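PDB 3A3J: PBP5 from Haemophilus influenzae, which removes the terminal D-alanine from the peptide side chains of cell wall precursors, as a penicillin-binding D-alanyl-D-alanine carboxypeptidase. Local coordinates for residues 13-22 and 152-163; 57-68 and 80-91. All blocks are in the same frame, centred on the assembly; numbering follows the deposited sequence.

Contact 1: residues 13-22 and 152-163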
loop_
_atom_site.group_PDB
_atom_site.type_symbol
_atom_site.label_atom_id
_atom_site.label_comp_id
_atom_site.label_asym_id
_atom_site.label_seq_id
_atom_site.Cartn_x
_atom_site.Cartn_y
_atom_site.Cartn_z
ATOM N N VAL A 13 9.600 6.807 4.522
ATOM C CA VAL A 13 9.955 6.081 3.346
ATOM C C VAL A 13 9.183 6.777 2.243
ATOM O O VAL A 13 8.100 7.329 2.520
ATOM C CB VAL A 13 9.529 4.577 3.440
ATOM C CG1 VAL A 13 8.143 4.395 2.923
ATOM C CG2 VAL A 13 10.414 3.738 2.587
ATOM N N LEU A 14 9.734 6.793 1.018
ATOM C CA LEU A 14 8.976 7.230 -0.133
ATOM C C LEU A 14 9.129 6.101 -1.157
ATOM O O LEU A 14 10.252 5.572 -1.307
ATOM C CB LEU A 14 9.628 8.485 -0.742
ATOM C CG LEU A 14 9.012 8.982 -2.083
ATOM C CD1 LEU A 14 7.533 9.411 -1.802
ATOM C CD2 LEU A 14 9.750 10.195 -2.719
ATOM N N MET A 15 8.081 5.749 -1.906
ATOM C CA MET A 15 8.183 4.563 -2.742
ATOM C C MET A 15 7.263 4.763 -3.923
ATOM O O MET A 15 6.179 5.290 -3.751
ATOM C CB MET A 15 7.807 3.292 -1.916
ATOM C CG MET A 15 7.312 2.107 -2.749
ATOM S SD MET A 15 6.476 0.700 -1.861
ATOM C CE MET A 15 4.863 0.717 -2.548
ATOM N N ASP A 16 7.681 4.381 -5.121
ATOM C CA ASP A 16 6.820 4.387 -6.281
ATOM C C ASP A 16 5.850 3.226 -6.154
ATOM O O ASP A 16 6.266 2.079 -5.930
ATOM C CB ASP A 16 7.636 4.185 -7.593
ATOM C CG ASP A 16 6.767 4.231 -8.822
ATOM O OD1 ASP A 16 6.547 5.328 -9.434
ATOM O OD2 ASP A 16 6.213 3.189 -9.159
ATOM N N TYR A 17 4.565 3.516 -6.324
ATOM C CA TYR A 17 3.517 2.497 -6.150
ATOM C C TYR A 17 3.695 1.403 -7.226
ATOM O O TYR A 17 3.391 0.221 -7.018
ATOM C CB TYR A 17 2.176 3.155 -6.343
ATOM C CG TYR A 17 0.996 2.219 -6.581
ATOM C CD1 TYR A 17 0.471 1.391 -5.525
ATOM C CD2 TYR A 17 0.387 2.159 -7.825
ATOM C CE1 TYR A 17 -0.640 0.538 -5.740
ATOM C CE2 TYR A 17 -0.688 1.292 -8.070
ATOM C CZ TYR A 17 -1.201 0.499 -7.013
ATOM O OH TYR A 17 -2.261 -0.293 -7.289
ATOM N N ASN A 18 4.156 1.804 -8.406
ATOM C CA ASN A 18 3.976 0.913 -9.532
ATOM C C ASN A 18 5.113 -0.038 -9.665
ATOM O O ASN A 18 4.913 -1.132 -10.099
ATOM C CB ASN A 18 3.764 1.661 -10.805
ATOM C CG ASN A 18 2.348 2.090 -10.981
ATOM O OD1 ASN A 18 2.057 3.266 -10.968
ATOM N ND2 ASN A 18 1.470 1.167 -11.193
ATOM N N SER A 19 6.274 0.334 -9.171
ATOM C CA SER A 19 7.482 -0.434 -9.384
ATOM C C SER A 19 8.012 -0.944 -8.064
ATOM O O SER A 19 8.815 -1.887 -8.040
ATOM C CB SER A 19 8.540 0.480 -10.023
ATOM O OG SER A 19 9.052 1.416 -9.071
ATOM N N GLY A 20 7.571 -0.304 -6.963
ATOM C CA GLY A 20 7.878 -0.751 -5.608
ATOM C C GLY A 20 9.217 -0.231 -5.185
ATOM O O GLY A 20 9.711 -0.555 -4.116
ATOM N N ALA A 21 9.840 0.610 -5.999
ATOM C CA ALA A 21 11.199 1.057 -5.628
ATOM C C ALA A 21 11.169 2.121 -4.511
ATOM O O ALA A 21 10.341 3.031 -4.517
ATOM C CB ALA A 21 11.914 1.633 -6.857
ATOM N N ILE A 22 12.082 2.027 -3.568
ATOM C CA ILE A 22 12.204 3.052 -2.534
ATOM C C ILE A 22 13.081 4.206 -3.017
ATOM O O ILE A 22 14.275 4.043 -3.175
ATOM C CB ILE A 22 12.813 2.442 -1.308
ATOM C CG1 ILE A 22 12.071 1.145 -0.989
ATOM C CG2 ILE A 22 12.746 3.404 -0.150
ATOM C CD1 ILE A 22 10.599 1.365 -0.750
ATOM N N ARG A 152 8.251 1.217 6.072
ATOM C CA ARG A 152 8.194 0.393 4.833
ATOM C C ARG A 152 6.992 -0.547 4.861
ATOM O O ARG A 152 6.317 -0.758 3.849
ATOM C CB ARG A 152 9.501 -0.469 4.686
ATOM C CG ARG A 152 9.563 -1.211 3.303
ATOM C CD ARG A 152 10.344 -2.495 3.342
ATOM N NE ARG A 152 11.684 -2.251 3.869
ATOM C CZ ARG A 152 12.704 -1.963 3.056
ATOM N NH1 ARG A 152 13.919 -1.753 3.550
ATOM N NH2 ARG A 152 12.479 -1.896 1.729
ATOM N N ASP A 153 6.719 -1.150 6.020
ATOM C CA ASP A 153 5.542 -2.088 6.137
ATOM C C ASP A 153 4.240 -1.323 5.911
ATOM O O ASP A 153 3.294 -1.761 5.161
ATOM C CB ASP A 153 5.555 -2.777 7.504
ATOM C CG ASP A 153 6.613 -3.902 7.580
ATOM O OD1 ASP A 153 7.324 -4.095 6.546
ATOM O OD2 ASP A 153 6.701 -4.571 8.654
ATOM N N MET A 154 4.218 -0.110 6.454
ATOM C CA MET A 154 2.980 0.740 6.184
ATOM C C MET A 154 2.911 1.183 4.730
ATOM O O MET A 154 1.834 1.305 4.160
ATOM C CB MET A 154 2.920 1.941 7.197
ATOM C CG MET A 154 2.417 1.477 8.624
ATOM S SD MET A 154 0.733 1.035 8.347
ATOM C CE MET A 154 0.434 0.138 9.823
ATOM N N ALA A 155 4.059 1.412 4.084
ATOM C CA ALA A 155 3.965 1.683 2.623
ATOM C C ALA A 155 3.426 0.464 1.910
ATOM O O ALA A 155 2.594 0.547 0.981
ATOM C CB ALA A 155 5.373 2.138 2.017
ATOM N N ILE A 156 3.908 -0.708 2.326
ATOM C CA ILE A 156 3.447 -1.962 1.647
ATOM C C ILE A 156 1.963 -2.166 1.864
ATOM O O ILE A 156 1.181 -2.435 0.915
ATOM C CB ILE A 156 4.326 -3.200 2.082
ATOM C CG1 ILE A 156 5.757 -3.047 1.556
ATOM C CG2 ILE A 156 3.686 -4.509 1.555
ATOM C CD1 ILE A 156 6.785 -3.878 2.266
ATOM N N ILE A 157 1.513 -1.888 3.085
ATOM C CA ILE A 157 0.043 -2.057 3.409
ATOM C C ILE A 157 -0.757 -1.087 2.607
ATOM O O ILE A 157 -1.795 -1.428 2.018
ATOM C CB ILE A 157 -0.299 -1.864 4.982
ATOM C CG1 ILE A 157 0.392 -2.965 5.791
ATOM C CG2 ILE A 157 -1.802 -1.809 5.174
ATOM C CD1 ILE A 157 0.598 -2.738 7.299
ATOM N N GLY A 158 -0.278 0.148 2.510
ATOM C CA GLY A 158 -1.145 1.147 1.758
ATOM C C GLY A 158 -1.130 0.742 0.283
ATOM O O GLY A 158 -2.130 0.859 -0.421
ATOM N N ALA A 159 -0.020 0.217 -0.230
ATOM C CA ALA A 159 -0.099 -0.181 -1.711
ATOM C C ALA A 159 -1.118 -1.263 -1.982
ATOM O O ALA A 159 -1.810 -1.306 -3.043
ATOM C CB ALA A 159 1.300 -0.637 -2.210
ATOM N N HIS A 160 -1.253 -2.175 -1.003
ATOM C CA HIS A 160 -2.227 -3.295 -1.139
ATOM C C HIS A 160 -3.629 -2.796 -1.081
ATOM O O HIS A 160 -4.492 -3.273 -1.795
ATOM C CB HIS A 160 -2.040 -4.316 -0.015
ATOM C CG HIS A 160 -1.053 -5.395 -0.360
ATOM N ND1 HIS A 160 -1.316 -6.351 -1.319
ATOM C CD2 HIS A 160 0.204 -5.637 0.083
ATOM C CE1 HIS A 160 -0.280 -7.180 -1.407
ATOM N NE2 HIS A 160 0.678 -6.748 -0.594
ATOM N N ILE A 161 -3.903 -1.835 -0.189
ATOM C CA ILE A 161 -5.226 -1.204 -0.280
ATOM C C ILE A 161 -5.478 -0.559 -1.634
ATOM O O ILE A 161 -6.548 -0.723 -2.251
ATOM C CB ILE A 161 -5.375 -0.042 0.834
ATOM C CG1 ILE A 161 -5.302 -0.644 2.282
ATOM C CG2 ILE A 161 -6.653 0.741 0.593
ATOM C CD1 ILE A 161 -4.777 0.314 3.346
ATOM N N ILE A 162 -4.542 0.268 -2.083
ATOM C CA ILE A 162 -4.758 0.914 -3.371
ATOM C C ILE A 162 -4.891 -0.130 -4.479
ATOM O O ILE A 162 -5.764 -0.062 -5.336
ATOM C CB ILE A 162 -3.576 1.889 -3.689
ATOM C CG1 ILE A 162 -3.595 3.027 -2.619
ATOM C CG2 ILE A 162 -3.684 2.396 -5.175
ATOM C CD1 ILE A 162 -2.272 3.775 -2.459
ATOM N N ARG A 163 -3.993 -1.097 -4.449
ATOM C CA ARG A 163 -3.980 -2.148 -5.522
ATOM C C ARG A 163 -5.163 -3.167 -5.398
ATOM O O ARG A 163 -5.897 -3.401 -6.339
ATOM C CB ARG A 163 -2.624 -2.908 -5.475
ATOM C CG ARG A 163 -2.513 -4.030 -6.587
ATOM C CD ARG A 163 -1.043 -4.492 -6.661
ATOM N NE ARG A 163 -0.307 -3.495 -7.390
ATOM C CZ ARG A 163 0.662 -2.735 -6.925
ATOM N NH1 ARG A 163 1.116 -2.841 -5.700
ATOM N NH2 ARG A 163 1.202 -1.851 -7.730
HETATM O O HOH W 1 3.583 -1.428 -4.675
#

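Contact 2: residues 57-68 and 80-91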
loop_
_atom_site.group_PDB
_atom_site.type_symbol
_atom_site.label_atom_id
_atom_site.label_comp_id
_atom_site.label_asym_id
_atom_site.label_seq_id
_atom_site.Cartn_x
_atom_site.Cartn_y
_atom_site.Cartn_z
ATOM N N ASN A 57 -22.152 -4.210 2.408
ATOM C CA ASN A 57 -22.258 -2.864 2.957
ATOM C C ASN A 57 -23.606 -2.616 3.641
ATOM O O ASN A 57 -23.732 -1.764 4.506
ATOM C CB ASN A 57 -22.110 -1.823 1.841
ATOM C CG ASN A 57 -20.694 -1.536 1.531
ATOM O OD1 ASN A 57 -20.309 -1.440 0.373
ATOM N ND2 ASN A 57 -19.897 -1.406 2.543
ATOM N N THR A 58 -24.635 -3.290 3.178
ATOM C CA THR A 58 -25.953 -3.120 3.770
ATOM C C THR A 58 -26.132 -3.933 5.061
ATOM O O THR A 58 -27.156 -3.795 5.737
ATOM C CB THR A 58 -26.983 -3.560 2.807
ATOM O OG1 THR A 58 -26.494 -4.776 2.204
ATOM C CG2 THR A 58 -27.135 -2.476 1.728
ATOM N N ASP A 59 -25.151 -4.724 5.478
ATOM C CA ASP A 59 -25.360 -5.338 6.784
ATOM C C ASP A 59 -25.641 -4.277 7.864
ATOM O O ASP A 59 -24.937 -3.308 7.968
ATOM C CB ASP A 59 -24.194 -6.216 7.173
ATOM C CG ASP A 59 -23.951 -7.296 6.167
ATOM O OD1 ASP A 59 -24.865 -7.606 5.376
ATOM O OD2 ASP A 59 -22.857 -7.858 6.170
ATOM N N MET A 60 -26.677 -4.495 8.664
ATOM C CA MET A 60 -27.009 -3.620 9.804
ATOM C C MET A 60 -26.386 -4.294 10.986
ATOM O O MET A 60 -26.657 -5.483 11.228
ATOM C CB MET A 60 -28.517 -3.499 9.967
ATOM C CG MET A 60 -29.187 -2.776 8.812
ATOM S SD MET A 60 -28.318 -1.167 8.444
ATOM C CE MET A 60 -28.865 -0.109 9.793
ATOM N N VAL A 61 -25.513 -3.585 11.686
ATOM C CA VAL A 61 -24.793 -4.146 12.798
ATOM C C VAL A 61 -25.338 -3.519 14.090
ATOM O O VAL A 61 -25.479 -2.284 14.171
ATOM C CB VAL A 61 -23.310 -3.792 12.687
ATOM C CG1 VAL A 61 -22.463 -4.268 13.915
ATOM C CG2 VAL A 61 -22.751 -4.421 11.439
ATOM N N THR A 62 -25.577 -4.344 15.117
ATOM C CA THR A 62 -26.147 -3.851 16.403
ATOM C C THR A 62 -25.098 -3.328 17.298
ATOM O O THR A 62 -24.163 -4.014 17.558
ATOM C CB THR A 62 -26.830 -5.016 17.161
ATOM O OG1 THR A 62 -27.895 -5.455 16.356
ATOM C CG2 THR A 62 -27.422 -4.546 18.523
ATOM N N ILE A 63 -25.223 -2.106 17.779
ATOM C CA ILE A 63 -24.217 -1.589 18.674
ATOM C C ILE A 63 -24.560 -2.035 20.130
ATOM O O ILE A 63 -25.639 -1.719 20.641
ATOM C CB ILE A 63 -24.224 -0.037 18.628
ATOM C CG1 ILE A 63 -24.174 0.496 17.193
ATOM C CG2 ILE A 63 -23.083 0.535 19.403
ATOM C CD1 ILE A 63 -23.052 -0.131 16.329
ATOM N N GLY A 64 -23.646 -2.676 20.840
ATOM C CA GLY A 64 -23.929 -3.088 22.213
ATOM C C GLY A 64 -22.815 -2.495 23.005
ATOM O O GLY A 64 -22.057 -1.697 22.447
ATOM N N GLU A 65 -22.694 -2.821 24.284
ATOM C CA GLU A 65 -21.684 -2.117 25.120
ATOM C C GLU A 65 -20.180 -2.085 24.633
ATOM O O GLU A 65 -19.405 -1.230 25.064
ATOM C CB GLU A 65 -21.776 -2.548 26.607
ATOM C CG GLU A 65 -23.228 -2.612 27.071
ATOM C CD GLU A 65 -23.471 -2.593 28.586
ATOM O OE1 GLU A 65 -22.520 -2.422 29.382
ATOM O OE2 GLU A 65 -24.663 -2.743 28.962
ATOM N N SER A 66 -19.723 -3.003 23.801
ATOM C CA SER A 66 -18.251 -2.969 23.493
ATOM C C SER A 66 -17.987 -2.042 22.284
ATOM O O SER A 66 -16.953 -1.450 22.189
ATOM C CB SER A 66 -17.653 -4.359 23.257
ATOM O OG SER A 66 -18.305 -4.885 22.115
ATOM N N ALA A 67 -18.962 -1.870 21.407
ATOM C CA ALA A 67 -18.846 -0.913 20.304
ATOM C C ALA A 67 -19.329 0.524 20.653
ATOM O O ALA A 67 -19.160 1.454 19.874
ATOM C CB ALA A 67 -19.585 -1.468 19.021
ATOM N N TRP A 68 -19.882 0.694 21.847
ATOM C CA TRP A 68 -20.493 1.936 22.284
ATOM C C TRP A 68 -19.519 3.101 22.357
ATOM O O TRP A 68 -18.518 3.004 23.005
ATOM C CB TRP A 68 -21.111 1.655 23.666
ATOM C CG TRP A 68 -21.939 2.737 24.306
ATOM C CD1 TRP A 68 -22.432 3.902 23.743
ATOM C CD2 TRP A 68 -22.396 2.718 25.665
ATOM N NE1 TRP A 68 -23.155 4.600 24.690
ATOM C CE2 TRP A 68 -23.140 3.890 25.872
ATOM C CE3 TRP A 68 -22.258 1.798 26.720
ATOM C CZ2 TRP A 68 -23.768 4.164 27.103
ATOM C CZ3 TRP A 68 -22.878 2.086 27.956
ATOM C CH2 TRP A 68 -23.618 3.248 28.119
ATOM N N LEU A 80 -21.019 6.068 18.069
ATOM C CA LEU A 80 -22.023 4.967 17.981
ATOM C C LEU A 80 -22.784 4.892 19.296
ATOM O O LEU A 80 -22.153 4.785 20.357
ATOM C CB LEU A 80 -21.349 3.607 17.721
ATOM C CG LEU A 80 -20.550 3.496 16.406
ATOM C CD1 LEU A 80 -20.012 2.110 16.278
ATOM C CD2 LEU A 80 -21.379 3.863 15.161
ATOM N N ASP A 81 -24.105 4.982 19.230
ATOM C CA ASP A 81 -24.939 4.914 20.472
ATOM C C ASP A 81 -25.420 3.491 20.756
ATOM O O ASP A 81 -25.696 2.706 19.843
ATOM C CB ASP A 81 -26.150 5.821 20.370
ATOM C CG ASP A 81 -25.780 7.258 20.547
ATOM O OD1 ASP A 81 -24.779 7.528 21.256
ATOM O OD2 ASP A 81 -26.444 8.097 19.936
ATOM N N LEU A 82 -25.494 3.170 22.038
ATOM C CA LEU A 82 -25.875 1.860 22.512
ATOM C C LEU A 82 -27.231 1.507 21.948
ATOM O O LEU A 82 -28.109 2.342 21.827
ATOM C CB LEU A 82 -25.899 1.867 24.037
ATOM C CG LEU A 82 -26.089 0.523 24.741
ATOM C CD1 LEU A 82 -24.962 -0.389 24.360
ATOM C CD2 LEU A 82 -26.113 0.662 26.267
ATOM N N ASN A 83 -27.375 0.287 21.499
ATOM C CA ASN A 83 -28.677 -0.213 21.065
ATOM C C ASN A 83 -29.192 0.396 19.782
ATOM O O ASN A 83 -30.391 0.429 19.548
ATOM C CB ASN A 83 -29.731 -0.091 22.195
ATOM C CG ASN A 83 -31.010 -0.859 21.882
ATOM O OD1 ASN A 83 -30.970 -2.002 21.389
ATOM N ND2 ASN A 83 -32.154 -0.221 22.112
ATOM N N THR A 84 -28.307 0.878 18.917
ATOM C CA THR A 84 -28.734 1.242 17.600
ATOM C C THR A 84 -28.213 0.211 16.605
ATOM O O THR A 84 -27.408 -0.643 16.922
ATOM C CB THR A 84 -28.191 2.601 17.241
ATOM O OG1 THR A 84 -26.747 2.537 17.302
ATOM C CG2 THR A 84 -28.691 3.663 18.312
ATOM N N GLN A 85 -28.702 0.313 15.396
ATOM C CA GLN A 85 -28.290 -0.515 14.304
ATOM C C GLN A 85 -27.614 0.366 13.258
ATOM O O GLN A 85 -28.165 1.419 12.929
ATOM C CB GLN A 85 -29.540 -1.127 13.715
ATOM C CG GLN A 85 -30.025 -2.231 14.664
ATOM C CD GLN A 85 -30.137 -3.512 13.950
ATOM O OE1 GLN A 85 -31.056 -3.703 13.153
ATOM N NE2 GLN A 85 -29.173 -4.409 14.179
ATOM N N VAL A 86 -26.433 -0.052 12.767
ATOM C CA VAL A 86 -25.582 0.802 11.873
ATOM C C VAL A 86 -25.004 0.001 10.709
ATOM O O VAL A 86 -24.432 -1.063 10.924
ATOM C CB VAL A 86 -24.412 1.441 12.682
ATOM C CG1 VAL A 86 -23.575 2.416 11.820
ATOM C CG2 VAL A 86 -24.967 2.174 13.834
ATOM N N SER A 87 -25.111 0.522 9.488
ATOM C CA SER A 87 -24.648 -0.240 8.338
ATOM C C SER A 87 -23.112 -0.382 8.271
ATOM O O SER A 87 -22.334 0.429 8.789
ATOM C CB SER A 87 -25.140 0.381 7.043
ATOM O OG SER A 87 -24.346 1.557 6.896
ATOM N N VAL A 88 -22.688 -1.464 7.653
ATOM C CA VAL A 88 -21.282 -1.718 7.459
ATOM C C VAL A 88 -20.682 -0.544 6.638
ATOM O O VAL A 88 -19.607 -0.063 6.966
ATOM C CB VAL A 88 -21.109 -3.070 6.734
ATOM C CG1 VAL A 88 -19.795 -3.138 5.998
ATOM C CG2 VAL A 88 -21.243 -4.258 7.735
ATOM N N ALA A 89 -21.399 -0.044 5.638
ATOM C CA ALA A 89 -20.934 1.183 4.875
ATOM C C ALA A 89 -20.611 2.334 5.839
ATOM O O ALA A 89 -19.514 2.876 5.825
ATOM C CB ALA A 89 -22.015 1.625 3.895
ATOM N N ASP A 90 -21.525 2.665 6.755
ATOM C CA ASP A 90 -21.221 3.766 7.686
ATOM C C ASP A 90 -20.079 3.435 8.526
ATOM O O ASP A 90 -19.211 4.290 8.783
ATOM C CB ASP A 90 -22.410 4.132 8.618
ATOM C CG ASP A 90 -23.466 4.968 7.892
ATOM O OD1 ASP A 90 -23.053 5.608 6.924
ATOM O OD2 ASP A 90 -24.669 5.018 8.262
ATOM N N LEU A 91 -20.034 2.195 9.010
ATOM C CA LEU A 91 -18.966 1.866 9.948
ATOM C C LEU A 91 -17.580 2.001 9.301
ATOM O O LEU A 91 -16.667 2.507 9.860
ATOM C CB LEU A 91 -19.177 0.458 10.524
ATOM C CG LEU A 91 -20.406 0.238 11.444
ATOM C CD1 LEU A 91 -20.516 -1.247 11.711
ATOM C CD2 LEU A 91 -20.089 1.003 12.721
#

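Contact 1: residues 13-22 and 152-163
The guanidinium of Arg163 lies flat on one face of the Tyr17 ring, the two planes 5° apart and their centres 4.2 Å from each other, an off-centre cation-pi stack. The same group also grips the backbone: Arg163 NH2 donates to Tyr17 O over 3.1 Å in a nearly straight bond (169°), and Arg163 NH1 reaches that oxygen through a water. The carbonyl oxygen lies in the guanidinium plane, whereas the donor stands above the carbonyl plane. Bond, water bridge and stack together should fix the rotation of the planar group. A bend in the arginine chain at chi3 (-78°) folds its end back over the ring. Arginine suits this place because a flat cation can stack and donate at its rim at once.

Ile162 CG2 packs obliquely against Tyr17 CE1 at 3.6 Å, and Ala159 O meets the ring at its edge. Toward the helix N-terminus small residues admit the strand: Met15 CE reaches Ala159 CB (3.8 Å), and Val13 CG1 touches Ala155 CB (3.7 Å). The side chains of Arg152 and Ile22 cross at about a right angle, while Arg152 NE forms a salt bridge with Asp29.

Just before Tyr17, Asp16 OD2 accepts from Asn18 N and Ser19 N, an Asx motif shaping the bend after the strand. Strand 13-16 and helix 152-163 run at 35°, a helix packed on the five-stranded antiparallel sheet as in the beta-lactamase clan. Ala155 and Ala159 also touch neighbouring strand 224-232, and Met154, Ile157 and Ile161 meet Met40 of helix 38-51.

Contact 2: residues 57-68 and 80-91
Ile63 is wedged among Leu80, Thr84 and Val86, where strand 60-62 runs on past the turn that precedes strand 85-87. Its CG1-CD1 arm runs between Val86 CG2, 3.8 Å from Ile63 CG1, and Leu80 CD1, 3.8 Å from Ile63 CD1. CG1 stands anti to the carbonyl carbon (chi1 -50°), which turns this arm to Val86 while the other branch, CG2, lies by Leu80 CB; the beta-branch thus lets isoleucine touch Leu80 twice and Val86 as well. Its backbone is held through both N and O: Ile63 N donates to Thr84 O at 2.8 Å, almost straight (174°), and Ile63 O accepts from Asn83 N. The type II turn from Asp81 to Thr84 is further closed by Thr84 OG1, which donates to Asp81 O. Val61 and Val86 form the hydrogen-bonded pair, and on their buried face Val61 CG2 packs on Leu91 CD1 at 3.9 Å.

The other face, carrying Met60, Thr62, Gln85 and Ser87, is looser and largely solvent-exposed. There Gln85 NE2 makes a weak, bent bond to Thr62 OG1, and the doubly bent Met60 curls over the partner strand until CE lies 3.6 Å from Gln85 O. At the turn end, Leu82 CB lies 3.8 Å from the centroid of the five-membered ring of Trp68, over its face, a CH-pi contact.

Where strand 60-62 begins and strand 85-87 ends, Val88 N and Ala89 N donate to Asp59 O and Asn57 O, while Ser87 OG accepts from Asp90 N. The small two-stranded sheet thus leads straight into N-capped helix 88-98. Leu91 and Ala67 face helix 101-112, and Leu80 and Val86 meet Phe179 of strand 176-179.

In the fold
Contact 2 is nested within the chain loop that contact 1 closes: strand 11-16 comes first, then 57-68 and 80-91, and finally helix 151-164. Both belong to the D-alanyl-D-alanine carboxypeptidase family region, yet their centres are 32 Å apart, their nearest atoms about 14 Å, and they share no sheet. Contact 1 lies near the centre of the chain, joining the five-stranded sheet to a helix; contact 2 is a peripheral two-stranded antiparallel sheet. The side chains of Leu80 and Lys39, the probable proton acceptor, are about 11 Å apart, those of Ile162 and Lys202, a probable substrate-binding residue, about 10 Å. Each contact thus approaches a residue with an assigned role without including one.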